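Local atomic coordinates of 2,3-dihydroxybenzoate-AMP ligase (Bacillus subtilis, PDB entry 1MDB), a protein that belongs to the AMP-binding enzymes of the ANL clan, with a separate C-terminal domain, and holds adenosine monophosphate and 2,3-dihydroxy-benzoic acid in its pockets. Residues E11-Y16 and G20-E25; L30-A35 and L95-A100. All blocks are in the same frame, centred on the assembly; numbering follows the deposited sequence.

Contact 1: residues E11-Y16 and G20-E25; sequences ELAETY and GCWAGE
The carbonyl oxygen of Tyr16, in the last turns of helix 10-18, faces three successive backbone nitrogens of the chain that folds back from the helix end. Trp22 N gives it a weak but nearly straight hydrogen bond, 3.3 Å from N to Tyr16 O with an angle of 169° at the hydrogen. Cys21 N lies 2.9 Å from Tyr16 O and is hydrogen-bonded to Asn19 OD1. Beyond the backbone, the side chains of Tyr16 and Trp22 meet. The CB of Tyr16 sits almost squarely over one face of the indole, 3.9 Å from the centroid of the five-membered ring, a CH-pi contact. With CG anti to the carbonyl carbon (chi1 -67°), the phenol ring approaches obliquely, its CD1 3.6 Å from Trp22 CZ2 beside the CE2-CZ2 bond; its plane makes 52° with the indole five-membered ring. At the far end of the indole, Trp22 CZ3 meets Ala13 CB at 3.8 Å, one turn back along the helix. Trp22 NE1 is bonded to the carbonyl of Pro386, and Trp8 adds an edge-to-face ring contact. Gly20, with positive phi, is the first residue to leave helical angles, and Trp22 two residues on packs against helix 10-18: local helix-loop packing at the N-terminal helix.

Contact 2: residues L30-A35 and L95-A100; sequences LLRDRA and LFRLGA
Arg32 of helix 27-38 lays its guanidinium flat on that of Arg97 from helix 86-98. Its CB already lies close to the stack, 3.9 Å from Arg97 NH1. From there the chain bends twice, at chi2 (68°) and chi3 (69°), and this double bend brings the end of the side chain round to the face of its partner. NE comes to 3.6 Å from Arg97 NH1, and the two CZ atoms, Arg32 CZ and Arg97 CZ, are also 3.6 Å apart. At the tip, Arg32 NH1 lies over Arg97 NH2, while Arg32 NH2 stands above the centre of the other guanidinium, 3.3 Å from Arg97 CZ. The planes differ by only 4°. This is an arginine-arginine stack gathered round carboxylates: helix 53-70 supplies Asp57 and Asp61, and each of them forms salt bridges to both arginines, so that the third helix ties the other two together and would be expected to offset their like charges. Arg97 reaches across from the last turn of its helix, which closes in a Schellman motif with Gly99 as C-prime residue and Ala100 N bonded to Leu95 O at 2.9 Å. An apolar neighbour borders the pair as well: Leu31 crosses Arg97 at about a right angle and brings its CD2 to 3.6 Å from Arg97 NH2, the nitrogen that Asp57 also holds.

The two contacts follow one another along the chain, contact 1 closing before contact 2 opens. Their centres are about 20 Å apart, and their nearest atoms come to about 4 Å without touching. Both lie on the same side of the chain's centre, about 25 and 23 Å from it. Contact 1 is local, folding the loop after helix 10-18 back on that helix; the same loop leads into helix 27-38, which carries the first half of contact 2. Contact 2 spans a much longer sequence interval, joining helix 27-38 to helix 86-98 within the AMP-binding family region. The first two helices of the chain are thus connected in series, one packed against the loop between them, the other joined through its arginine to helix 86-98.

Contact 1: residues E11-Y16 and G20-E25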
ATOM      1  N   GLU A  11      19.095   2.059 -23.051  1.00 58.01           N
ATOM      2  CA  GLU A  11      19.480   0.684 -23.329  1.00 59.48           C
ATOM      3  C   GLU A  11      18.664  -0.311 -22.501  1.00 59.28           C
ATOM      4  O   GLU A  11      18.311  -1.391 -22.983  1.00 59.00           O
ATOM      5  CB  GLU A  11      20.981   0.501 -23.076  1.00 61.38           C
ATOM      6  CG  GLU A  11      21.673  -0.349 -24.136  1.00 64.42           C
ATOM      7  CD  GLU A  11      23.188  -0.355 -23.999  1.00 66.29           C
ATOM      8  OE1 GLU A  11      23.808   0.721 -24.150  1.00 66.94           O
ATOM      9  OE2 GLU A  11      23.756  -1.441 -23.743  1.00 66.99           O
ATOM     10  N   LEU A  12      18.363   0.054 -21.257  1.00 58.85           N
ATOM     11  CA  LEU A  12      17.569  -0.804 -20.384  1.00 58.20           C
ATOM     12  C   LEU A  12      16.121  -0.834 -20.860  1.00 57.93           C
ATOM     13  O   LEU A  12      15.493  -1.891 -20.912  1.00 56.64           O
ATOM     14  CB  LEU A  12      17.624  -0.294 -18.945  1.00 58.17           C
ATOM     15  CG  LEU A  12      18.815  -0.768 -18.118  1.00 57.69           C
ATOM     16  CD1 LEU A  12      18.945   0.071 -16.855  1.00 57.02           C
ATOM     17  CD2 LEU A  12      18.631  -2.243 -17.786  1.00 57.61           C
ATOM     18  N   ALA A  13      15.596   0.334 -21.210  1.00 58.73           N
ATOM     19  CA  ALA A  13      14.226   0.426 -21.692  1.00 59.50           C
ATOM     20  C   ALA A  13      14.055  -0.548 -22.855  1.00 59.89           C
ATOM     21  O   ALA A  13      13.064  -1.271 -22.928  1.00 59.21           O
ATOM     22  CB  ALA A  13      13.924   1.852 -22.140  1.00 58.60           C
ATOM     23  N   GLU A  14      15.033  -0.570 -23.757  1.00 61.22           N
ATOM     24  CA  GLU A  14      14.989  -1.469 -24.904  1.00 62.15           C
ATOM     25  C   GLU A  14      14.986  -2.920 -24.449  1.00 61.28           C
ATOM     26  O   GLU A  14      14.170  -3.722 -24.902  1.00 61.32           O
ATOM     27  CB  GLU A  14      16.185  -1.232 -25.824  1.00 63.86           C
ATOM     28  CG  GLU A  14      16.115   0.056 -26.614  1.00 67.63           C
ATOM     29  CD  GLU A  14      16.504  -0.144 -28.067  1.00 70.88           C
ATOM     30  OE1 GLU A  14      17.603  -0.690 -28.323  1.00 71.64           O
ATOM     31  OE2 GLU A  14      15.710   0.246 -28.953  1.00 71.23           O
ATOM     32  N   THR A  15      15.910  -3.254 -23.555  1.00 60.49           N
ATOM     33  CA  THR A  15      16.001  -4.610 -23.032  1.00 60.71           C
ATOM     34  C   THR A  15      14.614  -5.061 -22.562  1.00 60.67           C
ATOM     35  O   THR A  15      14.137  -6.130 -22.941  1.00 60.85           O
ATOM     36  CB  THR A  15      16.988  -4.686 -21.833  1.00 60.86           C
ATOM     37  OG1 THR A  15      18.259  -4.137 -22.213  1.00 60.46           O
ATOM     38  CG2 THR A  15      17.181  -6.133 -21.391  1.00 60.39           C
ATOM     39  N   TYR A  16      13.972  -4.222 -21.750  1.00 60.32           N
ATOM     40  CA  TYR A  16      12.646  -4.503 -21.197  1.00 59.22           C
ATOM     41  C   TYR A  16      11.545  -4.642 -22.240  1.00 59.32           C
ATOM     42  O   TYR A  16      10.677  -5.507 -22.119  1.00 59.03           O
ATOM     43  CB  TYR A  16      12.264  -3.409 -20.198  1.00 58.11           C
ATOM     44  CG  TYR A  16      13.120  -3.396 -18.950  1.00 57.23           C
ATOM     45  CD1 TYR A  16      13.287  -2.225 -18.209  1.00 56.11           C
ATOM     46  CD2 TYR A  16      13.756  -4.556 -18.505  1.00 56.00           C
ATOM     47  CE1 TYR A  16      14.068  -2.211 -17.056  1.00 56.69           C
ATOM     48  CE2 TYR A  16      14.535  -4.553 -17.355  1.00 56.83           C
ATOM     49  CZ  TYR A  16      14.690  -3.379 -16.635  1.00 57.44           C
ATOM     50  OH  TYR A  16      15.469  -3.371 -15.500  1.00 57.93           O
ATOM     51  N   GLY A  20       9.830  -8.414 -23.539  1.00 57.57           N
ATOM     52  CA  GLY A  20       8.397  -8.408 -23.300  1.00 56.67           C
ATOM     53  C   GLY A  20       7.887  -7.931 -21.947  1.00 54.85           C
ATOM     54  O   GLY A  20       6.682  -7.991 -21.697  1.00 54.90           O
ATOM     55  N   CYS A  21       8.773  -7.467 -21.069  1.00 53.08           N
ATOM     56  CA  CYS A  21       8.327  -6.988 -19.761  1.00 50.61           C
ATOM     57  C   CYS A  21       7.339  -5.845 -19.953  1.00 47.55           C
ATOM     58  O   CYS A  21       6.290  -5.806 -19.316  1.00 47.84           O
ATOM     59  CB  CYS A  21       9.519  -6.528 -18.916  1.00 50.88           C
ATOM     60  SG  CYS A  21      10.554  -7.887 -18.299  1.00 52.52           S
ATOM     61  N   TRP A  22       7.677  -4.919 -20.843  1.00 45.25           N
ATOM     62  CA  TRP A  22       6.810  -3.787 -21.135  1.00 43.72           C
ATOM     63  C   TRP A  22       5.975  -4.173 -22.356  1.00 43.06           C
ATOM     64  O   TRP A  22       6.461  -4.161 -23.486  1.00 42.82           O
ATOM     65  CB  TRP A  22       7.660  -2.536 -21.393  1.00 40.86           C
ATOM     66  CG  TRP A  22       8.396  -2.051 -20.161  1.00 41.50           C
ATOM     67  CD1 TRP A  22       8.342  -2.592 -18.899  1.00 40.63           C
ATOM     68  CD2 TRP A  22       9.264  -0.913 -20.068  1.00 40.89           C
ATOM     69  NE1 TRP A  22       9.118  -1.858 -18.035  1.00 39.46           N
ATOM     70  CE2 TRP A  22       9.695  -0.824 -18.724  1.00 40.41           C
ATOM     71  CE3 TRP A  22       9.720   0.042 -20.989  1.00 41.37           C
ATOM     72  CZ2 TRP A  22      10.562   0.182 -18.278  1.00 41.05           C
ATOM     73  CZ3 TRP A  22      10.586   1.041 -20.547  1.00 41.94           C
ATOM     74  CH2 TRP A  22      10.995   1.102 -19.201  1.00 41.80           C
ATOM     75  N   ALA A  23       4.716  -4.523 -22.107  1.00 42.97           N
ATOM     76  CA  ALA A  23       3.801  -4.978 -23.149  1.00 42.66           C
ATOM     77  C   ALA A  23       3.452  -3.985 -24.249  1.00 42.40           C
ATOM     78  O   ALA A  23       3.008  -4.386 -25.326  1.00 43.66           O
ATOM     79  CB  ALA A  23       2.530  -5.511 -22.510  1.00 42.71           C
ATOM     80  N   GLY A  24       3.649  -2.697 -24.000  1.00 41.41           N
ATOM     81  CA  GLY A  24       3.333  -1.713 -25.020  1.00 39.12           C
ATOM     82  C   GLY A  24       1.855  -1.376 -25.093  1.00 39.03           C
ATOM     83  O   GLY A  24       1.397  -0.797 -26.076  1.00 37.52           O
ATOM     84  N   GLU A  25       1.105  -1.735 -24.052  1.00 38.23           N
ATOM     85  CA  GLU A  25      -0.326  -1.441 -24.001  1.00 39.58           C
ATOM     86  C   GLU A  25      -0.640  -0.492 -22.838  1.00 38.53           C
ATOM     87  O   GLU A  25       0.043  -0.499 -21.800  1.00 35.78           O
ATOM     88  CB  GLU A  25      -1.137  -2.737 -23.856  1.00 42.13           C
ATOM     89  CG  GLU A  25      -1.024  -3.424 -22.501  1.00 47.31           C
ATOM     90  CD  GLU A  25      -1.688  -4.801 -22.480  1.00 48.60           C
ATOM     91  OE1 GLU A  25      -2.777  -4.955 -23.079  1.00 49.19           O
ATOM     92  OE2 GLU A  25      -1.127  -5.723 -21.852  1.00 48.14           O
TER

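Contact 2: residues L30-A35 and L95-A100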
ATOM      1  N   LEU A  30      -6.022  -2.025 -22.004  1.00 40.11           N
ATOM      2  CA  LEU A  30      -6.314  -3.097 -21.060  1.00 39.45           C
ATOM      3  C   LEU A  30      -7.818  -3.226 -20.830  1.00 38.29           C
ATOM      4  O   LEU A  30      -8.380  -4.311 -20.969  1.00 39.71           O
ATOM      5  CB  LEU A  30      -5.577  -2.819 -19.744  1.00 40.59           C
ATOM      6  CG  LEU A  30      -5.446  -3.892 -18.663  1.00 40.89           C
ATOM      7  CD1 LEU A  30      -4.492  -3.389 -17.587  1.00 40.19           C
ATOM      8  CD2 LEU A  30      -6.803  -4.210 -18.064  1.00 41.03           C
ATOM      9  N   LEU A  31      -8.474  -2.122 -20.486  1.00 37.74           N
ATOM     10  CA  LEU A  31      -9.915  -2.141 -20.253  1.00 36.42           C
ATOM     11  C   LEU A  31     -10.694  -2.433 -21.535  1.00 37.06           C
ATOM     12  O   LEU A  31     -11.623  -3.245 -21.534  1.00 35.64           O
ATOM     13  CB  LEU A  31     -10.370  -0.807 -19.662  1.00 35.43           C
ATOM     14  CG  LEU A  31     -11.866  -0.565 -19.456  1.00 34.08           C
ATOM     15  CD1 LEU A  31     -12.510  -1.711 -18.696  1.00 33.23           C
ATOM     16  CD2 LEU A  31     -12.040   0.742 -18.705  1.00 33.73           C
ATOM     17  N   ARG A  32     -10.311  -1.779 -22.628  1.00 37.30           N
ATOM     18  CA  ARG A  32     -10.987  -1.978 -23.910  1.00 39.16           C
ATOM     19  C   ARG A  32     -11.005  -3.455 -24.275  1.00 41.36           C
ATOM     20  O   ARG A  32     -12.037  -4.000 -24.674  1.00 40.70           O
ATOM     21  CB  ARG A  32     -10.273  -1.208 -25.024  1.00 38.73           C
ATOM     22  CG  ARG A  32     -11.042  -1.188 -26.347  1.00 38.39           C
ATOM     23  CD  ARG A  32     -12.310  -0.365 -26.220  1.00 37.44           C
ATOM     24  NE  ARG A  32     -12.008   1.054 -26.069  1.00 38.82           N
ATOM     25  CZ  ARG A  32     -12.851   1.950 -25.564  1.00 38.41           C
ATOM     26  NH1 ARG A  32     -14.053   1.575 -25.151  1.00 38.10           N
ATOM     27  NH2 ARG A  32     -12.497   3.225 -25.487  1.00 38.70           N
ATOM     28  N   ASP A  33      -9.844  -4.088 -24.138  1.00 43.76           N
ATOM     29  CA  ASP A  33      -9.672  -5.497 -24.448  1.00 46.48           C
ATOM     30  C   ASP A  33     -10.544  -6.392 -23.563  1.00 46.70           C
ATOM     31  O   ASP A  33     -11.374  -7.157 -24.066  1.00 47.62           O
ATOM     32  CB  ASP A  33      -8.198  -5.871 -24.286  1.00 50.28           C
ATOM     33  CG  ASP A  33      -7.886  -7.250 -24.823  1.00 55.19           C
ATOM     34  OD1 ASP A  33      -8.462  -8.234 -24.307  1.00 57.36           O
ATOM     35  OD2 ASP A  33      -7.066  -7.349 -25.762  1.00 56.37           O
ATOM     36  N   ARG A  34     -10.365  -6.291 -22.248  1.00 45.06           N
ATOM     37  CA  ARG A  34     -11.140  -7.099 -21.316  1.00 42.53           C
ATOM     38  C   ARG A  34     -12.635  -6.893 -21.519  1.00 42.36           C
ATOM     39  O   ARG A  34     -13.422  -7.825 -21.379  1.00 41.96           O
ATOM     40  CB  ARG A  34     -10.782  -6.755 -19.866  1.00 41.00           C
ATOM     41  CG  ARG A  34      -9.324  -6.942 -19.494  1.00 42.13           C
ATOM     42  CD  ARG A  34      -8.865  -8.356 -19.767  1.00 46.73           C
ATOM     43  NE  ARG A  34      -7.465  -8.586 -19.416  1.00 46.63           N
ATOM     44  CZ  ARG A  34      -6.453  -7.862 -19.873  1.00 48.14           C
ATOM     45  NH1 ARG A  34      -6.684  -6.851 -20.698  1.00 49.39           N
ATOM     46  NH2 ARG A  34      -5.208  -8.168 -19.529  1.00 47.92           N
ATOM     47  N   ALA A  35     -13.030  -5.671 -21.844  1.00 42.67           N
ATOM     48  CA  ALA A  35     -14.441  -5.368 -22.041  1.00 44.17           C
ATOM     49  C   ALA A  35     -15.001  -6.058 -23.272  1.00 45.66           C
ATOM     50  O   ALA A  35     -16.180  -6.422 -23.308  1.00 45.44           O
ATOM     51  CB  ALA A  35     -14.645  -3.862 -22.155  1.00 44.43           C
ATOM     52  N   LEU A  95      -9.548   8.980 -16.787  1.00 24.43           N
ATOM     53  CA  LEU A  95      -8.365   9.830 -16.759  1.00 25.30           C
ATOM     54  C   LEU A  95      -7.286   9.157 -17.593  1.00 26.67           C
ATOM     55  O   LEU A  95      -6.575   9.810 -18.352  1.00 27.05           O
ATOM     56  CB  LEU A  95      -7.884  10.026 -15.325  1.00 24.08           C
ATOM     57  CG  LEU A  95      -8.800  10.921 -14.479  1.00 25.27           C
ATOM     58  CD1 LEU A  95      -8.351  10.902 -13.026  1.00 23.42           C
ATOM     59  CD2 LEU A  95      -8.769  12.350 -15.038  1.00 25.16           C
ATOM     60  N   PHE A  96      -7.176   7.842 -17.451  1.00 28.84           N
ATOM     61  CA  PHE A  96      -6.199   7.068 -18.201  1.00 29.80           C
ATOM     62  C   PHE A  96      -6.392   7.232 -19.714  1.00 31.22           C
ATOM     63  O   PHE A  96      -5.410   7.338 -20.454  1.00 32.99           O
ATOM     64  CB  PHE A  96      -6.305   5.585 -17.817  1.00 29.31           C
ATOM     65  CG  PHE A  96      -5.694   5.247 -16.479  1.00 25.02           C
ATOM     66  CD1 PHE A  96      -6.048   4.077 -15.818  1.00 22.67           C
ATOM     67  CD2 PHE A  96      -4.740   6.075 -15.897  1.00 25.38           C
ATOM     68  CE1 PHE A  96      -5.457   3.734 -14.599  1.00 22.79           C
ATOM     69  CE2 PHE A  96      -4.147   5.736 -14.672  1.00 23.67           C
ATOM     70  CZ  PHE A  96      -4.507   4.568 -14.031  1.00 21.81           C
ATOM     71  N   ARG A  97      -7.645   7.268 -20.174  1.00 32.44           N
ATOM     72  CA  ARG A  97      -7.916   7.412 -21.611  1.00 33.68           C
ATOM     73  C   ARG A  97      -7.740   8.833 -22.139  1.00 34.34           C
ATOM     74  O   ARG A  97      -7.574   9.041 -23.343  1.00 34.86           O
ATOM     75  CB  ARG A  97      -9.324   6.907 -21.952  1.00 33.93           C
ATOM     76  CG  ARG A  97      -9.538   5.437 -21.592  1.00 36.66           C
ATOM     77  CD  ARG A  97     -10.189   4.646 -22.706  1.00 34.34           C
ATOM     78  NE  ARG A  97     -11.427   4.035 -22.255  1.00 37.76           N
ATOM     79  CZ  ARG A  97     -11.693   2.736 -22.276  1.00 34.34           C
ATOM     80  NH1 ARG A  97     -10.809   1.865 -22.733  1.00 37.61           N
ATOM     81  NH2 ARG A  97     -12.858   2.309 -21.827  1.00 36.53           N
ATOM     82  N   LEU A  98      -7.777   9.808 -21.238  1.00 34.58           N
ATOM     83  CA  LEU A  98      -7.602  11.209 -21.609  1.00 35.71           C
ATOM     84  C   LEU A  98      -6.132  11.571 -21.476  1.00 34.94           C
ATOM     85  O   LEU A  98      -5.714  12.664 -21.848  1.00 36.43           O
ATOM     86  CB  LEU A  98      -8.432  12.101 -20.677  1.00 38.12           C
ATOM     87  CG  LEU A  98      -8.335  13.625 -20.823  1.00 41.04           C
ATOM     88  CD1 LEU A  98      -8.614  14.042 -22.267  1.00 42.25           C
ATOM     89  CD2 LEU A  98      -9.332  14.282 -19.878  1.00 40.92           C
ATOM     90  N   GLY A  99      -5.343  10.645 -20.943  1.00 34.49           N
ATOM     91  CA  GLY A  99      -3.931  10.916 -20.752  1.00 34.64           C
ATOM     92  C   GLY A  99      -3.693  11.816 -19.545  1.00 34.13           C
ATOM     93  O   GLY A  99      -2.609  12.390 -19.387  1.00 33.80           O
ATOM     94  N   ALA A 100      -4.713  11.956 -18.702  1.00 32.03           N
ATOM     95  CA  ALA A 100      -4.603  12.769 -17.498  1.00 30.69           C
ATOM     96  C   ALA A 100      -4.056  11.885 -16.377  1.00 30.07           C
ATOM     97  O   ALA A 100      -4.296  10.674 -16.346  1.00 31.11           O
ATOM     98  CB  ALA A 100      -5.957  13.337 -17.116  1.00 31.08           C
TER